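Long-range contact in fanconi-associated nuclease 1 homolog (Pseudomonas aeruginosa, PDB 5Y7Q), which belongs to the FAN1 family of VRR-NUC-domain nucleases and binds DNA: residues A[200-214]-A[428-440]. Sequence-based numbering, arbitrary orientation.
With nucleotides of chain D; nucleotides of chain B.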
ATOM      1  N   TYR A 200      -9.921  15.011   3.553  1.00 61.25           N
ATOM      2  CA  TYR A 200     -11.035  14.122   3.863  1.00 60.89           C
ATOM      3  C   TYR A 200     -10.559  12.694   4.136  1.00 64.04           C
ATOM      4  O   TYR A 200     -11.032  12.058   5.080  1.00 67.42           O
ATOM      5  CB  TYR A 200     -12.056  14.147   2.732  1.00 55.30           C
ATOM      6  CG  TYR A 200     -13.249  13.204   2.896  1.00 67.63           C
ATOM      7  CD1 TYR A 200     -14.369  13.599   3.602  1.00 60.07           C
ATOM      8  CD2 TYR A 200     -13.266  11.934   2.302  1.00 63.16           C
ATOM      9  CE1 TYR A 200     -15.466  12.769   3.747  1.00 60.59           C
ATOM     10  CE2 TYR A 200     -14.369  11.100   2.440  1.00 63.93           C
ATOM     11  CZ  TYR A 200     -15.471  11.529   3.169  1.00 60.68           C
ATOM     12  OH  TYR A 200     -16.584  10.727   3.328  1.00 58.71           O
ATOM     13  N   PHE A 201      -9.636  12.170   3.322  1.00 59.49           N
ATOM     14  CA  PHE A 201      -9.266  10.762   3.405  1.00 57.35           C
ATOM     15  C   PHE A 201      -8.131  10.462   4.368  1.00 64.44           C
ATOM     16  O   PHE A 201      -7.962   9.296   4.739  1.00 71.64           O
ATOM     17  CB  PHE A 201      -8.856  10.227   2.034  1.00 53.92           C
ATOM     18  CG  PHE A 201     -10.013   9.899   1.139  1.00 53.83           C
ATOM     19  CD1 PHE A 201     -10.958   8.969   1.518  1.00 62.82           C
ATOM     20  CD2 PHE A 201     -10.152  10.514  -0.088  1.00 50.07           C
ATOM     21  CE1 PHE A 201     -12.036   8.669   0.682  1.00 65.46           C
ATOM     22  CE2 PHE A 201     -11.218  10.207  -0.934  1.00 48.76           C
ATOM     23  CZ  PHE A 201     -12.164   9.297  -0.549  1.00 49.44           C
ATOM     24  N   GLY A 202      -7.366  11.462   4.795  1.00 62.52           N
ATOM     25  CA  GLY A 202      -6.137  11.192   5.522  1.00 62.82           C
ATOM     26  C   GLY A 202      -4.993  10.636   4.694  1.00 62.18           C
ATOM     27  O   GLY A 202      -4.007  10.183   5.275  1.00 65.02           O
ATOM     28  N   ASN A 203      -5.066  10.704   3.363  1.00 59.38           N
ATOM     29  CA  ASN A 203      -4.063  10.150   2.453  1.00 59.05           C
ATOM     30  C   ASN A 203      -4.444  10.554   1.030  1.00 60.37           C
ATOM     31  O   ASN A 203      -5.593  10.920   0.763  1.00 54.11           O
ATOM     32  CB  ASN A 203      -3.982   8.619   2.558  1.00 59.32           C
ATOM     33  CG  ASN A 203      -5.283   7.934   2.127  1.00 57.29           C
ATOM     34  OD1 ASN A 203      -5.537   7.728   0.944  1.00 63.05           O
ATOM     35  ND2 ASN A 203      -6.120   7.612   3.089  1.00 58.37           N
ATOM     36  N   LEU A 204      -3.482  10.453   0.113  1.00 55.36           N
ATOM     37  CA  LEU A 204      -3.745  10.777  -1.284  1.00 55.96           C
ATOM     38  C   LEU A 204      -4.030   9.579  -2.194  1.00 63.47           C
ATOM     39  O   LEU A 204      -4.326   9.791  -3.376  1.00 63.71           O
ATOM     40  CB  LEU A 204      -2.585  11.588  -1.846  1.00 60.75           C
ATOM     41  CG  LEU A 204      -2.785  13.053  -1.428  1.00 66.58           C
ATOM     42  CD1 LEU A 204      -1.560  13.879  -1.679  1.00 55.97           C
ATOM     43  CD2 LEU A 204      -4.016  13.641  -2.145  1.00 51.94           C
ATOM     44  N   TRP A 205      -3.984   8.331  -1.705  1.00 61.47           N
ATOM     45  CA  TRP A 205      -4.191   7.235  -2.654  1.00 53.97           C
ATOM     46  C   TRP A 205      -5.665   6.953  -2.961  1.00 55.28           C
ATOM     47  O   TRP A 205      -5.960   6.375  -4.011  1.00 61.77           O
ATOM     48  CB  TRP A 205      -3.482   5.955  -2.181  1.00 53.76           C
ATOM     49  CG  TRP A 205      -3.774   5.507  -0.796  1.00 60.37           C
ATOM     50  CD1 TRP A 205      -3.116   5.873   0.350  1.00 64.55           C
ATOM     51  CD2 TRP A 205      -4.775   4.576  -0.399  1.00 65.52           C
ATOM     52  NE1 TRP A 205      -3.664   5.238   1.441  1.00 63.39           N
ATOM     53  CE2 TRP A 205      -4.686   4.434   1.009  1.00 68.35           C
ATOM     54  CE3 TRP A 205      -5.743   3.845  -1.093  1.00 69.29           C
ATOM     55  CZ2 TRP A 205      -5.533   3.595   1.731  1.00 70.37           C
ATOM     56  CZ3 TRP A 205      -6.577   3.002  -0.372  1.00 74.09           C
ATOM     57  CH2 TRP A 205      -6.471   2.892   1.028  1.00 71.41           C
ATOM     58  N   GLN A 206      -6.595   7.371  -2.113  1.00 54.74           N
ATOM     59  CA  GLN A 206      -8.012   7.086  -2.320  1.00 53.36           C
ATOM     60  C   GLN A 206      -8.661   8.159  -3.196  1.00 63.42           C
ATOM     61  O   GLN A 206      -8.426   9.357  -3.012  1.00 63.34           O
ATOM     62  CB  GLN A 206      -8.739   6.989  -0.969  1.00 61.85           C
ATOM     63  CG  GLN A 206      -8.074   6.026   0.065  1.00 61.61           C
ATOM     64  CD  GLN A 206      -8.998   5.619   1.223  1.00 60.37           C
ATOM     65  OE1 GLN A 206      -8.769   5.974   2.388  1.00 56.18           O
ATOM     66  NE2 GLN A 206     -10.024   4.845   0.904  1.00 54.24           N
ATOM     67  N   ASP A 207      -9.476   7.717  -4.155  1.00 70.01           N
ATOM     68  CA  ASP A 207     -10.140   8.586  -5.116  1.00 58.48           C
ATOM     69  C   ASP A 207     -11.526   8.959  -4.615  1.00 68.44           C
ATOM     70  O   ASP A 207     -12.008   8.447  -3.598  1.00 62.71           O
ATOM     71  CB  ASP A 207     -10.281   7.901  -6.475  1.00 63.06           C
ATOM     72  CG  ASP A 207      -8.979   7.862  -7.256  1.00 88.01           C
ATOM     73  OD1 ASP A 207      -7.919   8.223  -6.692  1.00 95.83           O
ATOM     74  OD2 ASP A 207      -9.011   7.459  -8.443  1.00 96.51           O
ATOM     75  N   TRP A 208     -12.202   9.829  -5.380  1.00 69.01           N
ATOM     76  CA  TRP A 208     -13.609  10.101  -5.126  1.00 60.66           C
ATOM     77  C   TRP A 208     -14.498   8.937  -5.551  1.00 63.74           C
ATOM     78  O   TRP A 208     -15.630   8.830  -5.068  1.00 70.98           O
ATOM     79  CB  TRP A 208     -14.051  11.376  -5.839  1.00 67.20           C
ATOM     80  CG  TRP A 208     -13.048  12.495  -5.849  1.00 81.10           C
ATOM     81  CD1 TRP A 208     -12.080  12.723  -6.793  1.00 93.64           C
ATOM     82  CD2 TRP A 208     -12.930  13.555  -4.895  1.00 76.48           C
ATOM     83  NE1 TRP A 208     -11.360  13.855  -6.473  1.00 84.16           N
ATOM     84  CE2 TRP A 208     -11.862  14.379  -5.313  1.00 77.33           C
ATOM     85  CE3 TRP A 208     -13.601  13.870  -3.712  1.00 77.53           C
ATOM     86  CZ2 TRP A 208     -11.463  15.498  -4.595  1.00 79.23           C
ATOM     87  CZ3 TRP A 208     -13.204  14.976  -3.000  1.00 77.16           C
ATOM     88  CH2 TRP A 208     -12.145  15.781  -3.444  1.00 81.30           C
ATOM     89  N   SER A 209     -14.019   8.054  -6.434  1.00 70.80           N
ATOM     90  CA  SER A 209     -14.829   6.906  -6.832  1.00 74.60           C
ATOM     91  C   SER A 209     -15.061   5.934  -5.672  1.00 71.68           C
ATOM     92  O   SER A 209     -15.948   5.072  -5.764  1.00 74.16           O
ATOM     93  CB  SER A 209     -14.187   6.207  -8.034  1.00 82.06           C
ATOM     94  OG  SER A 209     -12.782   6.376  -8.034  1.00 92.34           O
ATOM     95  N   GLU A 210     -14.323   6.095  -4.571  1.00 49.96           N
ATOM     96  CA  GLU A 210     -14.681   5.438  -3.325  1.00 54.09           C
ATOM     97  C   GLU A 210     -16.174   5.572  -3.022  1.00 64.39           C
ATOM     98  O   GLU A 210     -16.809   4.619  -2.554  1.00 68.83           O
ATOM     99  CB  GLU A 210     -13.850   6.031  -2.197  1.00 56.95           C
ATOM    100  CG  GLU A 210     -13.378   5.024  -1.191  1.00 69.62           C
ATOM    101  CD  GLU A 210     -12.160   4.217  -1.637  1.00 79.07           C
ATOM    102  OE1 GLU A 210     -11.870   3.200  -0.978  1.00 83.45           O
ATOM    103  OE2 GLU A 210     -11.479   4.602  -2.616  1.00 86.00           O
ATOM    104  N   PHE A 211     -16.759   6.741  -3.305  1.00 63.47           N
ATOM    105  CA  PHE A 211     -18.183   6.931  -3.023  1.00 64.01           C
ATOM    106  C   PHE A 211     -19.062   6.074  -3.919  1.00 66.70           C
ATOM    107  O   PHE A 211     -20.060   5.506  -3.457  1.00 61.15           O
ATOM    108  CB  PHE A 211     -18.558   8.397  -3.178  1.00 57.28           C
ATOM    109  CG  PHE A 211     -18.136   9.234  -2.017  1.00 60.91           C
ATOM    110  CD1 PHE A 211     -19.019   9.487  -0.977  1.00 56.13           C
ATOM    111  CD2 PHE A 211     -16.845   9.742  -1.948  1.00 55.15           C
ATOM    112  CE1 PHE A 211     -18.631  10.233   0.105  1.00 57.82           C
ATOM    113  CE2 PHE A 211     -16.452  10.494  -0.870  1.00 56.86           C
ATOM    114  CZ  PHE A 211     -17.350  10.741   0.168  1.00 56.28           C
ATOM    115  N   VAL A 212     -18.719   5.968  -5.200  1.00 72.30           N
ATOM    116  CA  VAL A 212     -19.588   5.205  -6.086  1.00 72.76           C
ATOM    117  C   VAL A 212     -19.345   3.710  -5.922  1.00 68.51           C
ATOM    118  O   VAL A 212     -20.290   2.916  -5.935  1.00 75.84           O
ATOM    119  CB  VAL A 212     -19.428   5.675  -7.546  1.00 71.22           C
ATOM    120  CG1 VAL A 212     -18.056   5.378  -8.071  1.00 62.56           C
ATOM    121  CG2 VAL A 212     -20.502   5.031  -8.422  1.00 77.50           C
ATOM    122  N   LEU A 213     -18.090   3.301  -5.702  1.00 63.20           N
ATOM    123  CA  LEU A 213     -17.811   1.877  -5.535  1.00 64.30           C
ATOM    124  C   LEU A 213     -18.418   1.324  -4.237  1.00 70.54           C
ATOM    125  O   LEU A 213     -18.871   0.164  -4.200  1.00 65.39           O
ATOM    126  CB  LEU A 213     -16.304   1.637  -5.598  1.00 59.14           C
ATOM    127  CG  LEU A 213     -15.648   1.434  -6.968  1.00 61.27           C
ATOM    128  CD1 LEU A 213     -16.498   1.890  -8.158  1.00 63.84           C
ATOM    129  CD2 LEU A 213     -14.315   2.122  -7.000  1.00 58.47           C
ATOM    130  N   ALA A 214     -18.471   2.136  -3.178  1.00 56.38           N
ATOM    131  CA  ALA A 214     -19.211   1.716  -1.996  1.00 58.81           C
ATOM    132  C   ALA A 214     -20.708   1.790  -2.217  1.00 67.20           C
ATOM    133  O   ALA A 214     -21.449   1.048  -1.573  1.00 86.23           O
ATOM    134  CB  ALA A 214     -18.830   2.557  -0.784  1.00 58.37           C
ATOM    135  N   PRO A 428     -10.754   7.046  19.671  1.00 89.77           N
ATOM    136  CA  PRO A 428     -10.733   8.351  18.992  1.00 98.44           C
ATOM    137  C   PRO A 428      -9.556   8.485  18.035  1.00 90.88           C
ATOM    138  O   PRO A 428      -8.441   8.036  18.314  1.00 78.02           O
ATOM    139  CB  PRO A 428     -10.657   9.351  20.152  1.00 80.61           C
ATOM    140  CG  PRO A 428     -11.446   8.686  21.217  1.00 90.03           C
ATOM    141  CD  PRO A 428     -11.059   7.195  21.106  1.00 90.91           C
ATOM    142  N   GLY A 429      -9.837   9.091  16.879  1.00 97.39           N
ATOM    143  CA  GLY A 429      -8.879   9.255  15.809  1.00102.45           C
ATOM    144  C   GLY A 429      -8.607   8.017  14.977  1.00 99.77           C
ATOM    145  O   GLY A 429      -7.734   8.065  14.100  1.00106.36           O
ATOM    146  N   ALA A 430      -9.288   6.899  15.245  1.00 79.83           N
ATOM    147  CA  ALA A 430      -9.045   5.695  14.462  1.00 73.66           C
ATOM    148  C   ALA A 430      -9.836   5.666  13.165  1.00 70.89           C
ATOM    149  O   ALA A 430      -9.357   5.090  12.180  1.00 70.05           O
ATOM    150  CB  ALA A 430      -9.350   4.450  15.290  1.00 78.15           C
ATOM    151  N   PHE A 431     -11.044   6.237  13.146  1.00 71.85           N
ATOM    152  CA  PHE A 431     -11.880   6.305  11.946  1.00 62.66           C
ATOM    153  C   PHE A 431     -12.480   7.708  11.834  1.00 72.53           C
ATOM    154  O   PHE A 431     -13.173   8.166  12.754  1.00 67.70           O
ATOM    155  CB  PHE A 431     -12.995   5.252  11.978  1.00 60.17           C
ATOM    156  CG  PHE A 431     -12.520   3.848  12.269  1.00 60.49           C
ATOM    157  CD1 PHE A 431     -12.398   2.915  11.240  1.00 57.46           C
ATOM    158  CD2 PHE A 431     -12.224   3.441  13.566  1.00 62.27           C
ATOM    159  CE1 PHE A 431     -11.963   1.602  11.492  1.00 50.88           C
ATOM    160  CE2 PHE A 431     -11.775   2.118  13.821  1.00 65.52           C
ATOM    161  CZ  PHE A 431     -11.644   1.200  12.774  1.00 52.11           C
ATOM    162  N   PHE A 432     -12.130   8.426  10.758  1.00 61.49           N
ATOM    163  CA  PHE A 432     -12.725   9.713  10.420  1.00 64.08           C
ATOM    164  C   PHE A 432     -13.585   9.757   9.141  1.00 78.79           C
ATOM    165  O   PHE A 432     -13.945  10.864   8.705  1.00 80.69           O
ATOM    166  CB  PHE A 432     -11.644  10.792  10.377  1.00 69.78           C
ATOM    167  CG  PHE A 432     -10.334  10.313   9.887  1.00 74.61           C
ATOM    168  CD1 PHE A 432      -9.956  10.541   8.576  1.00 64.94           C
ATOM    169  CD2 PHE A 432      -9.468   9.639  10.732  1.00 74.90           C
ATOM    170  CE1 PHE A 432      -8.746  10.108   8.117  1.00 68.98           C
ATOM    171  CE2 PHE A 432      -8.254   9.185  10.269  1.00 75.89           C
ATOM    172  CZ  PHE A 432      -7.889   9.424   8.962  1.00 73.35           C
ATOM    173  N   HIS A 433     -13.863   8.638   8.473  1.00 66.70           N
ATOM    174  CA  HIS A 433     -14.757   8.689   7.319  1.00 61.99           C
ATOM    175  C   HIS A 433     -15.274   7.277   7.025  1.00 63.41           C
ATOM    176  O   HIS A 433     -14.809   6.298   7.618  1.00 71.11           O
ATOM    177  CB  HIS A 433     -14.041   9.295   6.099  1.00 62.84           C
ATOM    178  CG  HIS A 433     -12.733   8.639   5.786  1.00 68.13           C
ATOM    179  ND1 HIS A 433     -12.644   7.366   5.262  1.00 64.94           N
ATOM    180  CD2 HIS A 433     -11.459   9.072   5.941  1.00 66.15           C
ATOM    181  CE1 HIS A 433     -11.371   7.049   5.100  1.00 66.88           C
ATOM    182  NE2 HIS A 433     -10.632   8.077   5.482  1.00 59.32           N
ATOM    183  N   PRO A 434     -16.233   7.135   6.103  1.00 63.94           N
ATOM    184  CA  PRO A 434     -16.879   5.831   5.890  1.00 59.32           C
ATOM    185  C   PRO A 434     -16.024   4.769   5.221  1.00 61.07           C
ATOM    186  O   PRO A 434     -16.518   3.650   5.057  1.00 65.10           O
ATOM    187  CB  PRO A 434     -18.079   6.179   5.000  1.00 62.02           C
ATOM    188  CG  PRO A 434     -18.336   7.557   5.252  1.00 64.66           C
ATOM    189  CD  PRO A 434     -17.012   8.203   5.453  1.00 63.79           C
ATOM    190  N   PHE A 435     -14.862   5.118   4.673  1.00 61.92           N
ATOM    191  CA  PHE A 435     -14.107   4.278   3.745  1.00 56.51           C
ATOM    192  C   PHE A 435     -12.835   3.619   4.301  1.00 59.22           C
ATOM    193  O   PHE A 435     -11.983   3.220   3.503  1.00 74.02           O
ATOM    194  CB  PHE A 435     -13.816   5.089   2.493  1.00 58.90           C
ATOM    195  CG  PHE A 435     -15.056   5.712   1.919  1.00 64.68           C
ATOM    196  CD1 PHE A 435     -15.943   4.950   1.174  1.00 66.27           C
ATOM    197  CD2 PHE A 435     -15.373   7.025   2.187  1.00 66.13           C
ATOM    198  CE1 PHE A 435     -17.097   5.502   0.668  1.00 74.47           C
ATOM    199  CE2 PHE A 435     -16.528   7.583   1.688  1.00 75.63           C
ATOM    200  CZ  PHE A 435     -17.393   6.823   0.920  1.00 78.52           C
ATOM    201  N   HIS A 436     -12.614   3.598   5.617  1.00 55.41           N
ATOM    202  CA  HIS A 436     -11.427   2.928   6.178  1.00 53.55           C
ATOM    203  C   HIS A 436     -11.495   1.407   6.074  1.00 51.61           C
ATOM    204  O   HIS A 436     -12.405   0.770   6.616  1.00 58.24           O
ATOM    205  CB  HIS A 436     -11.236   3.259   7.656  1.00 54.92           C
ATOM    206  CG  HIS A 436     -11.028   4.707   7.954  1.00 63.04           C
ATOM    207  ND1 HIS A 436      -9.784   5.293   7.941  1.00 69.79           N
ATOM    208  CD2 HIS A 436     -11.897   5.669   8.334  1.00 69.47           C
ATOM    209  CE1 HIS A 436      -9.897   6.565   8.270  1.00 72.85           C
ATOM    210  NE2 HIS A 436     -11.170   6.819   8.512  1.00 78.92           N
ATOM    211  N   SER A 437     -10.480   0.802   5.462  1.00 59.82           N
ATOM    212  CA  SER A 437     -10.407  -0.653   5.533  1.00 59.08           C
ATOM    213  C   SER A 437      -9.787  -1.144   6.849  1.00 56.41           C
ATOM    214  O   SER A 437     -10.086  -2.260   7.268  1.00 56.21           O
ATOM    215  CB  SER A 437      -9.656  -1.202   4.320  1.00 55.99           C
ATOM    216  OG  SER A 437      -8.270  -1.108   4.525  1.00 66.46           O
ATOM    217  N   ALA A 438      -9.012  -0.305   7.532  1.00 57.14           N
ATOM    218  CA  ALA A 438      -8.363  -0.550   8.811  1.00 51.12           C
ATOM    219  C   ALA A 438      -8.350   0.730   9.627  1.00 52.95           C
ATOM    220  O   ALA A 438      -8.428   1.828   9.067  1.00 68.86           O
ATOM    221  CB  ALA A 438      -6.916  -1.010   8.600  1.00 57.68           C
ATOM    222  N   PRO A 439      -8.208   0.635  10.947  1.00 51.29           N
ATOM    223  CA  PRO A 439      -7.981   1.843  11.740  1.00 52.84           C
ATOM    224  C   PRO A 439      -6.675   2.515  11.349  1.00 60.53           C
ATOM    225  O   PRO A 439      -5.752   1.889  10.831  1.00 60.36           O
ATOM    226  CB  PRO A 439      -7.915   1.317  13.173  1.00 57.63           C
ATOM    227  CG  PRO A 439      -7.445  -0.082  13.017  1.00 53.91           C
ATOM    228  CD  PRO A 439      -8.183  -0.571  11.799  1.00 47.85           C
ATOM    229  N   ALA A 440      -6.596   3.818  11.623  1.00 69.55           N
ATOM    230  CA  ALA A 440      -5.408   4.570  11.241  1.00 64.25           C
ATOM    231  C   ALA A 440      -4.201   4.185  12.088  1.00 68.50           C
ATOM    232  O   ALA A 440      -3.076   4.153  11.577  1.00 71.83           O
ATOM    233  CB  ALA A 440      -5.692   6.066  11.343  1.00 67.92           C
TER
ATOM    234  P    DC D  11       1.036  -1.016  -4.957  1.00175.78           P
ATOM    235  OP1  DC D  11       1.717  -2.194  -5.566  1.00172.06           O
ATOM    236  OP2  DC D  11       1.242  -0.682  -3.520  1.00173.39           O
ATOM    237  O5'  DC D  11      -0.552  -1.071  -5.259  1.00172.00           O
ATOM    238  C5'  DC D  11      -1.306   0.145  -5.544  1.00165.65           C
ATOM    239  C4'  DC D  11      -2.788  -0.029  -5.188  1.00162.50           C
ATOM    240  O4'  DC D  11      -2.928  -0.220  -3.748  1.00160.31           O
ATOM    241  C3'  DC D  11      -3.702   1.164  -5.505  1.00157.14           C
ATOM    242  O3'  DC D  11      -5.064   0.703  -5.640  1.00170.82           O
ATOM    243  C2'  DC D  11      -3.557   1.971  -4.229  1.00144.42           C
ATOM    244  C1'  DC D  11      -3.708   0.836  -3.232  1.00145.37           C
ATOM    245  N1   DC D  11      -3.249   1.140  -1.867  1.00138.95           N
ATOM    246  C2   DC D  11      -3.624   0.284  -0.834  1.00143.16           C
ATOM    247  O2   DC D  11      -4.317  -0.711  -1.111  1.00144.72           O
ATOM    248  N3   DC D  11      -3.217   0.564   0.436  1.00137.36           N
ATOM    249  C4   DC D  11      -2.464   1.643   0.675  1.00132.35           C
ATOM    250  N4   DC D  11      -2.088   1.878   1.936  1.00132.96           N
ATOM    251  C5   DC D  11      -2.065   2.528  -0.375  1.00125.68           C
ATOM    252  C6   DC D  11      -2.481   2.243  -1.620  1.00126.85           C
TER
ATOM    253  P    DG B  10     -21.642   7.771 -15.606  1.00 72.33           P
ATOM    254  OP1  DG B  10     -22.776   8.117 -16.491  1.00 84.65           O
ATOM    255  OP2  DG B  10     -20.874   8.782 -14.862  1.00 55.80           O
ATOM    256  O5'  DG B  10     -22.234   6.681 -14.616  1.00 71.55           O
ATOM    257  C5'  DG B  10     -22.902   5.554 -15.161  1.00 67.05           C
ATOM    258  C4'  DG B  10     -22.914   4.433 -14.171  1.00 70.76           C
ATOM    259  O4'  DG B  10     -21.571   3.933 -14.026  1.00 78.46           O
ATOM    260  C3'  DG B  10     -23.380   4.850 -12.780  1.00 83.33           C
ATOM    261  O3'  DG B  10     -24.522   4.115 -12.409  1.00 93.41           O
ATOM    262  C2'  DG B  10     -22.202   4.545 -11.857  1.00 75.64           C
ATOM    263  C1'  DG B  10     -21.335   3.614 -12.683  1.00 71.35           C
ATOM    264  N9   DG B  10     -19.930   3.808 -12.405  1.00 68.68           N
ATOM    265  C8   DG B  10     -19.274   5.007 -12.258  1.00 64.45           C
ATOM    266  N7   DG B  10     -18.005   4.878 -12.000  1.00 65.09           N
ATOM    267  C5   DG B  10     -17.811   3.500 -11.962  1.00 74.77           C
ATOM    268  C6   DG B  10     -16.635   2.746 -11.720  1.00 78.49           C
ATOM    269  O6   DG B  10     -15.486   3.165 -11.477  1.00 65.51           O
ATOM    270  N1   DG B  10     -16.892   1.368 -11.768  1.00 83.80           N
ATOM    271  C2   DG B  10     -18.133   0.800 -12.016  1.00 84.40           C
ATOM    272  N2   DG B  10     -18.196  -0.536 -12.031  1.00 92.18           N
ATOM    273  N3   DG B  10     -19.230   1.495 -12.248  1.00 83.04           N
ATOM    274  C4   DG B  10     -18.998   2.833 -12.202  1.00 80.03           C
TER
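With CG of H433 placed between the backbone N and the carbonyl carbon (chi1 52°), its imidazole turns toward F201, while F435, its CG anti to the carbonyl carbon, drives its ring in beside E210 and F211. NE2 of H433 donates to O of F201 (3.0 Å, N-H...O 144°) from above the carbonyl plane. Bonds at both nitrogens probably limit the ring's rotation: ND1 accepts the backbone N-H of F435 (N to ND1 3.2 Å), nearly in the ring plane. F201 turns its edge to one face of this imidazole (planes at 84°), and H436 NE2 lies over the opposite face. F435 is the main apolar plug: its edge points into the face of F211, with centroids 4.7 Å apart, and A214 CB meets CE1 of F435, near its ring plane, at 3.7 Å. Alongside, CG of E210 packs against CD1 of F435 at 3.5 Å. Between the two helices of 200-214, W205 lays a ring face on the base of DC11 of chain D (CD2 to C5, 3.4 Å); Q206 CG and N203 OD1 lie over the other face. The loop 428-440 thus packs against the end of helix 190-201 and helix 209-215, while helix 42-57 touches Y200 and F211 through V50.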